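Local coordinates for extracellular solute-binding protein, family 1 (Bifidobacterium longum subsp. infantis ATCC 15697, PDB 3QUF) that probably captures a solute, perhaps a sugar, outside the cell membrane and delivers it to an ABC transporter, at residues 373-386 with 399-411. Numbering follows the deposited sequence.
Sequences PKSPTVMSTEGIAQ and DAAKALDAKWATL
The indole of W408 meets 373-386 chiefly along the rim of its six-membered ring: CG of M379, present as selenomethionine, lies in the ring plane at the edge, and SE, 5.3 Å from that ring's centroid, makes an edge-on Met-aromatic contact. P373 CG reaches CH2 at 3.9 Å, also near the plane, whereas K374 lays its CB obliquely against the same carbon. The indole gets there because CG of W408 stands anti to the backbone N (chi1 -175°). Replacing the indole by an alanine side chain is likely to open a gap beside P373 and K374 and to take from M379 SE the ring edge it packs against.

M379 illustrates how a flexible chain fills an antiparallel helix interface. Bent at chi2 and chi3, it carries SE to 3.7 Å from CG of K407 and CE equally close to CD2 of L404, while L411 closes over its CG. Farther along, the Q386 amide rests on the methyl of A403, its CD 3.6 Å from CB. No direct hydrogen bond joins the segments; a water donates to E382 OE2 and to A403 O, and E382 OE1 stays 4.3 Å from K407 NZ, too far for a salt bridge.

Helix segments 376-386 and 399-408 form a nearly antiparallel hairpin, their N-to-C directions 164° apart. Helix 223-234 touches A400 and L404 through F226, W212 meets the W408 ring, and the D405 carboxylate hydrogen-bonds to F218 N and T219 OG1 of helix 218-221.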
ATOM      1  N   PRO A 373      -0.617   7.044  11.024  1.00 14.81           N
ATOM      2  CA  PRO A 373      -1.885   7.047  11.771  1.00 15.26           C
ATOM      3  C   PRO A 373      -2.432   8.391  12.169  1.00 16.75           C
ATOM      4  O   PRO A 373      -3.532   8.475  12.736  1.00 17.69           O
ATOM      5  CB  PRO A 373      -1.567   6.200  13.012  1.00 16.17           C
ATOM      6  CG  PRO A 373      -0.121   6.363  13.201  1.00 15.49           C
ATOM      7  CD  PRO A 373       0.440   6.383  11.800  1.00 16.09           C
ATOM      8  N   LYS A 374      -1.651   9.436  11.967  1.00 16.45           N
ATOM      9  CA  LYS A 374      -2.101  10.800  12.239  1.00 19.57           C
ATOM     10  C   LYS A 374      -1.729  11.640  11.044  1.00 19.70           C
ATOM     11  O   LYS A 374      -0.674  11.412  10.475  1.00 19.21           O
ATOM     12  CB  LYS A 374      -1.400  11.359  13.465  1.00 21.08           C
ATOM     13  CG  LYS A 374      -1.573  10.535  14.716  1.00 26.82           C
ATOM     14  CD  LYS A 374      -0.792  11.074  15.918  1.00 34.60           C
ATOM     15  CE  LYS A 374      -1.264  10.324  17.193  1.00 38.10           C
ATOM     16  NZ  LYS A 374      -0.415  10.542  18.397  1.00 43.32           N
ATOM     17  N   SER A 375      -2.605  12.580  10.668  1.00 20.83           N
ATOM     18  CA  SER A 375      -2.346  13.626   9.637  1.00 21.94           C
ATOM     19  C   SER A 375      -1.500  13.122   8.451  1.00 21.22           C
ATOM     20  O   SER A 375      -0.365  13.569   8.246  1.00 20.94           O
ATOM     21  CB  SER A 375      -1.689  14.859  10.266  1.00 23.84           C
ATOM     22  OG  SER A 375      -2.452  15.432  11.334  1.00 27.77           O
ATOM     23  N   PRO A 376      -2.014  12.140   7.729  1.00 20.43           N
ATOM     24  CA  PRO A 376      -1.205  11.502   6.719  1.00 20.48           C
ATOM     25  C   PRO A 376      -0.813  12.452   5.589  1.00 20.55           C
ATOM     26  O   PRO A 376       0.281  12.344   5.049  1.00 20.09           O
ATOM     27  CB  PRO A 376      -2.085  10.368   6.199  1.00 22.29           C
ATOM     28  CG  PRO A 376      -3.379  10.468   6.912  1.00 21.65           C
ATOM     29  CD  PRO A 376      -3.264  11.392   8.004  1.00 20.70           C
ATOM     30  N   THR A 377      -1.678  13.403   5.255  1.00 20.29           N
ATOM     31  CA  THR A 377      -1.286  14.362   4.237  1.00 21.28           C
ATOM     32  C   THR A 377      -0.148  15.255   4.684  1.00 20.60           C
ATOM     33  O   THR A 377       0.785  15.508   3.877  1.00 21.26           O
ATOM     34  CB  THR A 377      -2.507  15.179   3.803  1.00 23.37           C
ATOM     35  OG1 THR A 377      -3.447  14.267   3.232  1.00 26.90           O
ATOM     36  CG2 THR A 377      -2.101  16.192   2.784  1.00 24.44           C
ATOM     37  N   VAL A 378      -0.177  15.714   5.943  1.00 18.74           N
ATOM     38  CA  VAL A 378       0.834  16.552   6.496  1.00 19.33           C
ATOM     39  C   VAL A 378       2.180  15.826   6.495  1.00 17.72           C
ATOM     40  O   VAL A 378       3.207  16.399   6.121  1.00 17.86           O
ATOM     41  CB  VAL A 378       0.505  17.046   7.920  1.00 20.70           C
ATOM     42  CG1 VAL A 378       1.664  17.765   8.570  1.00 21.19           C
ATOM     43  CG2 VAL A 378      -0.735  17.973   7.918  1.00 22.98           C
HETATM   44  N   MSE A 379       2.158  14.572   6.926  1.00 16.92           N
HETATM   45  CA  MSE A 379       3.385  13.801   7.058  1.00 16.15           C
HETATM   46  C   MSE A 379       3.953  13.383   5.699  1.00 16.53           C
HETATM   47  O   MSE A 379       5.159  13.460   5.495  1.00 16.78           O
HETATM   48  CB  MSE A 379       3.168  12.586   7.937  1.00 16.45           C
HETATM   49  CG  MSE A 379       3.040  12.896   9.379  1.00 17.49           C
HETATM   50 SE   MSE A 379       4.430  13.951  10.205  0.80 19.09          SE
HETATM   51  CE  MSE A 379       5.986  12.893   9.861  1.00 20.28           C
ATOM     52  N   SER A 380       3.105  13.019   4.762  1.00 16.34           N
ATOM     53  CA  SER A 380       3.580  12.690   3.413  1.00 17.32           C
ATOM     54  C   SER A 380       4.233  13.914   2.777  1.00 18.41           C
ATOM     55  O   SER A 380       5.285  13.794   2.168  1.00 17.72           O
ATOM     56  CB  SER A 380       2.471  12.131   2.531  1.00 17.90           C
ATOM     57  OG  SER A 380       2.212  10.766   2.846  1.00 21.86           O
ATOM     58  N   THR A 381       3.613  15.076   2.922  1.00 18.72           N
ATOM     59  CA  THR A 381       4.168  16.306   2.378  1.00 20.22           C
ATOM     60  C   THR A 381       5.562  16.576   2.939  1.00 19.97           C
ATOM     61  O   THR A 381       6.475  16.933   2.208  1.00 18.93           O
ATOM     62  CB  THR A 381       3.249  17.511   2.696  1.00 22.14           C
ATOM     63  OG1 THR A 381       2.001  17.315   2.031  1.00 25.02           O
ATOM     64  CG2 THR A 381       3.894  18.829   2.251  1.00 23.37           C
ATOM     65  N   GLU A 382       5.725  16.422   4.259  1.00 18.72           N
ATOM     66  CA  GLU A 382       7.029  16.656   4.869  1.00 20.41           C
ATOM     67  C   GLU A 382       8.049  15.617   4.372  1.00 18.62           C
ATOM     68  O   GLU A 382       9.209  15.963   4.067  1.00 18.62           O
ATOM     69  CB  GLU A 382       6.926  16.623   6.408  1.00 21.35           C
ATOM     70  CG  GLU A 382       8.201  17.045   7.141  1.00 25.19           C
ATOM     71  CD  GLU A 382       8.698  18.478   6.840  1.00 32.25           C
ATOM     72  OE1 GLU A 382       7.924  19.326   6.342  1.00 40.16           O
ATOM     73  OE2 GLU A 382       9.878  18.775   7.139  1.00 38.43           O
ATOM     74  N   GLY A 383       7.629  14.365   4.267  1.00 16.71           N
ATOM     75  CA  GLY A 383       8.521  13.309   3.821  1.00 16.54           C
ATOM     76  C   GLY A 383       8.958  13.502   2.379  1.00 16.12           C
ATOM     77  O   GLY A 383      10.116  13.265   2.046  1.00 17.11           O
ATOM     78  N   ILE A 384       8.016  13.947   1.532  1.00 16.64           N
ATOM     79  CA  ILE A 384       8.328  14.288   0.136  1.00 18.00           C
ATOM     80  C   ILE A 384       9.349  15.409   0.086  1.00 19.44           C
ATOM     81  O   ILE A 384      10.363  15.321  -0.631  1.00 19.94           O
ATOM     82  CB  ILE A 384       7.052  14.667  -0.665  1.00 17.31           C
ATOM     83  CG1 ILE A 384       6.135  13.457  -0.840  1.00 19.05           C
ATOM     84  CG2 ILE A 384       7.436  15.277  -2.032  1.00 19.04           C
ATOM     85  CD1 ILE A 384       4.657  13.822  -1.284  1.00 22.02           C
ATOM     86  N   ALA A 385       9.120  16.481   0.849  1.00 20.23           N
ATOM     87  CA  ALA A 385      10.072  17.596   0.902  1.00 21.50           C
ATOM     88  C   ALA A 385      11.463  17.131   1.332  1.00 22.60           C
ATOM     89  O   ALA A 385      12.453  17.467   0.692  1.00 22.98           O
ATOM     90  CB  ALA A 385       9.532  18.692   1.846  1.00 21.53           C
ATOM     91  N   GLN A 386      11.539  16.278   2.357  1.00 21.63           N
ATOM     92  CA  GLN A 386      12.838  15.853   2.868  1.00 21.15           C
ATOM     93  C   GLN A 386      13.543  14.929   1.886  1.00 21.31           C
ATOM     94  O   GLN A 386      14.760  15.038   1.695  1.00 21.54           O
ATOM     95  CB  GLN A 386      12.705  15.154   4.223  1.00 21.62           C
ATOM     96  CG  GLN A 386      12.124  16.015   5.342  1.00 24.32           C
ATOM     97  CD  GLN A 386      12.830  17.318   5.498  1.00 28.15           C
ATOM     98  OE1 GLN A 386      14.051  17.366   5.556  1.00 29.60           O
ATOM     99  NE2 GLN A 386      12.078  18.390   5.579  1.00 35.09           N
ATOM    100  N   ASP A 399      19.399  14.960   9.433  1.00 29.84           N
ATOM    101  CA  ASP A 399      18.570  16.178   9.361  1.00 30.88           C
ATOM    102  C   ASP A 399      17.165  15.870   8.853  1.00 27.29           C
ATOM    103  O   ASP A 399      16.189  16.422   9.358  1.00 26.09           O
ATOM    104  CB  ASP A 399      19.174  17.241   8.431  1.00 32.74           C
ATOM    105  CG  ASP A 399      20.485  17.852   8.958  1.00 38.35           C
ATOM    106  OD1 ASP A 399      20.672  17.980  10.210  1.00 42.36           O
ATOM    107  OD2 ASP A 399      21.321  18.228   8.083  1.00 44.50           O
ATOM    108  N   ALA A 400      17.064  15.037   7.823  1.00 25.50           N
ATOM    109  CA  ALA A 400      15.757  14.627   7.300  1.00 24.13           C
ATOM    110  C   ALA A 400      14.940  13.925   8.371  1.00 22.55           C
ATOM    111  O   ALA A 400      13.758  14.226   8.560  1.00 21.61           O
ATOM    112  CB  ALA A 400      15.920  13.710   6.096  1.00 23.45           C
ATOM    113  N   ALA A 401      15.565  12.993   9.088  1.00 22.10           N
ATOM    114  CA  ALA A 401      14.868  12.285  10.150  1.00 21.54           C
ATOM    115  C   ALA A 401      14.442  13.221  11.288  1.00 22.65           C
ATOM    116  O   ALA A 401      13.334  13.096  11.803  1.00 21.16           O
ATOM    117  CB  ALA A 401      15.706  11.115  10.668  1.00 21.77           C
ATOM    118  N   LYS A 402      15.302  14.174  11.641  1.00 23.88           N
ATOM    119  CA  LYS A 402      14.985  15.130  12.701  1.00 25.46           C
ATOM    120  C   LYS A 402      13.796  15.993  12.282  1.00 25.26           C
ATOM    121  O   LYS A 402      12.940  16.318  13.121  1.00 24.80           O
ATOM    122  CB  LYS A 402      16.191  16.008  13.047  1.00 27.53           C
ATOM    123  CG  LYS A 402      17.332  15.256  13.775  1.00 31.26           C
ATOM    124  CD  LYS A 402      18.553  16.158  14.017  1.00 37.46           C
ATOM    125  CE  LYS A 402      19.366  15.688  15.220  1.00 41.80           C
ATOM    126  NZ  LYS A 402      20.563  16.574  15.480  1.00 44.86           N
ATOM    127  N   ALA A 403      13.731  16.361  10.995  1.00 23.64           N
ATOM    128  CA  ALA A 403      12.581  17.145  10.501  1.00 23.71           C
ATOM    129  C   ALA A 403      11.258  16.384  10.600  1.00 21.94           C
ATOM    130  O   ALA A 403      10.225  16.937  10.974  1.00 21.32           O
ATOM    131  CB  ALA A 403      12.815  17.625   9.087  1.00 24.25           C
ATOM    132  N   LEU A 404      11.288  15.096  10.274  1.00 21.13           N
ATOM    133  CA  LEU A 404      10.126  14.248  10.447  1.00 20.33           C
ATOM    134  C   LEU A 404       9.704  14.143  11.926  1.00 19.89           C
ATOM    135  O   LEU A 404       8.536  14.236  12.223  1.00 19.29           O
ATOM    136  CB  LEU A 404      10.358  12.866   9.845  1.00 20.23           C
ATOM    137  CG  LEU A 404      10.372  12.812   8.302  1.00 20.27           C
ATOM    138  CD1 LEU A 404      10.765  11.431   7.829  1.00 21.27           C
ATOM    139  CD2 LEU A 404       9.022  13.193   7.717  1.00 22.95           C
ATOM    140  N   ASP A 405      10.665  13.957  12.840  1.00 21.37           N
ATOM    141  CA  ASP A 405      10.345  13.926  14.278  1.00 21.72           C
ATOM    142  C   ASP A 405       9.714  15.257  14.730  1.00 22.27           C
ATOM    143  O   ASP A 405       8.713  15.252  15.461  1.00 22.39           O
ATOM    144  CB  ASP A 405      11.604  13.643  15.095  1.00 22.59           C
ATOM    145  CG  ASP A 405      11.866  12.142  15.270  1.00 23.97           C
ATOM    146  OD1 ASP A 405      10.891  11.372  15.332  1.00 23.38           O
ATOM    147  OD2 ASP A 405      13.050  11.755  15.400  1.00 27.44           O
ATOM    148  N   ALA A 406      10.297  16.362  14.273  1.00 22.14           N
ATOM    149  CA  ALA A 406       9.829  17.710  14.618  1.00 23.84           C
ATOM    150  C   ALA A 406       8.407  17.880  14.159  1.00 23.35           C
ATOM    151  O   ALA A 406       7.554  18.385  14.904  1.00 24.68           O
ATOM    152  CB  ALA A 406      10.742  18.794  13.997  1.00 23.54           C
ATOM    153  N   LYS A 407       8.116  17.459  12.934  1.00 22.35           N
ATOM    154  CA  LYS A 407       6.765  17.549  12.413  1.00 22.70           C
ATOM    155  C   LYS A 407       5.766  16.637  13.163  1.00 21.30           C
ATOM    156  O   LYS A 407       4.693  17.055  13.575  1.00 21.75           O
ATOM    157  CB  LYS A 407       6.775  17.205  10.911  1.00 23.95           C
ATOM    158  CG  LYS A 407       5.515  17.530  10.191  1.00 27.44           C
ATOM    159  CD  LYS A 407       5.215  19.006  10.302  1.00 35.16           C
ATOM    160  CE  LYS A 407       4.701  19.594   9.027  1.00 38.86           C
ATOM    161  NZ  LYS A 407       4.997  21.032   9.050  1.00 41.56           N
ATOM    162  N   TRP A 408       6.135  15.393  13.358  1.00 19.85           N
ATOM    163  CA  TRP A 408       5.321  14.419  14.082  1.00 20.88           C
ATOM    164  C   TRP A 408       4.968  14.896  15.492  1.00 21.96           C
ATOM    165  O   TRP A 408       3.823  14.719  15.960  1.00 22.19           O
ATOM    166  CB  TRP A 408       6.089  13.096  14.154  1.00 21.02           C
ATOM    167  CG  TRP A 408       5.302  11.979  14.779  1.00 20.86           C
ATOM    168  CD1 TRP A 408       5.478  11.453  16.021  1.00 24.07           C
ATOM    169  CD2 TRP A 408       4.231  11.282  14.191  1.00 22.24           C
ATOM    170  NE1 TRP A 408       4.571  10.448  16.237  1.00 23.72           N
ATOM    171  CE2 TRP A 408       3.802  10.316  15.115  1.00 21.77           C
ATOM    172  CE3 TRP A 408       3.613  11.337  12.938  1.00 22.03           C
ATOM    173  CZ2 TRP A 408       2.750   9.460  14.849  1.00 23.77           C
ATOM    174  CZ3 TRP A 408       2.571  10.472  12.675  1.00 25.18           C
ATOM    175  CH2 TRP A 408       2.143   9.558  13.631  1.00 26.37           C
ATOM    176  N   ALA A 409       5.937  15.534  16.127  1.00 24.16           N
ATOM    177  CA  ALA A 409       5.769  16.004  17.522  1.00 26.45           C
ATOM    178  C   ALA A 409       4.743  17.149  17.623  1.00 29.11           C
ATOM    179  O   ALA A 409       4.262  17.463  18.736  1.00 29.73           O
ATOM    180  CB  ALA A 409       7.080  16.414  18.084  1.00 27.23           C
ATOM    181  N   THR A 410       4.398  17.768  16.491  1.00 30.23           N
ATOM    182  CA  THR A 410       3.366  18.812  16.465  1.00 32.47           C
ATOM    183  C   THR A 410       1.984  18.312  16.141  1.00 34.07           C
ATOM    184  O   THR A 410       1.028  19.059  16.257  1.00 35.24           O
ATOM    185  CB  THR A 410       3.652  19.920  15.453  1.00 33.47           C
ATOM    186  OG1 THR A 410       3.450  19.415  14.122  1.00 34.05           O
ATOM    187  CG2 THR A 410       5.046  20.463  15.617  1.00 32.83           C
ATOM    188  N   LEU A 411       1.833  17.063  15.743  1.00 35.02           N
ATOM    189  CA  LEU A 411       0.504  16.578  15.427  1.00 36.22           C
ATOM    190  C   LEU A 411      -0.275  16.312  16.742  1.00 38.22           C
ATOM    191  O   LEU A 411      -0.669  15.164  17.051  1.00 40.17           O
ATOM    192  CB  LEU A 411       0.568  15.343  14.559  1.00 35.87           C
ATOM    193  CG  LEU A 411       1.486  15.413  13.352  1.00 34.96           C
ATOM    194  CD1 LEU A 411       1.528  14.002  12.758  1.00 33.87           C
ATOM    195  CD2 LEU A 411       1.056  16.459  12.327  1.00 34.10           C
TER
HETATM  196  O   HOH W   1       9.822  19.576  10.305  1.00 28.82           O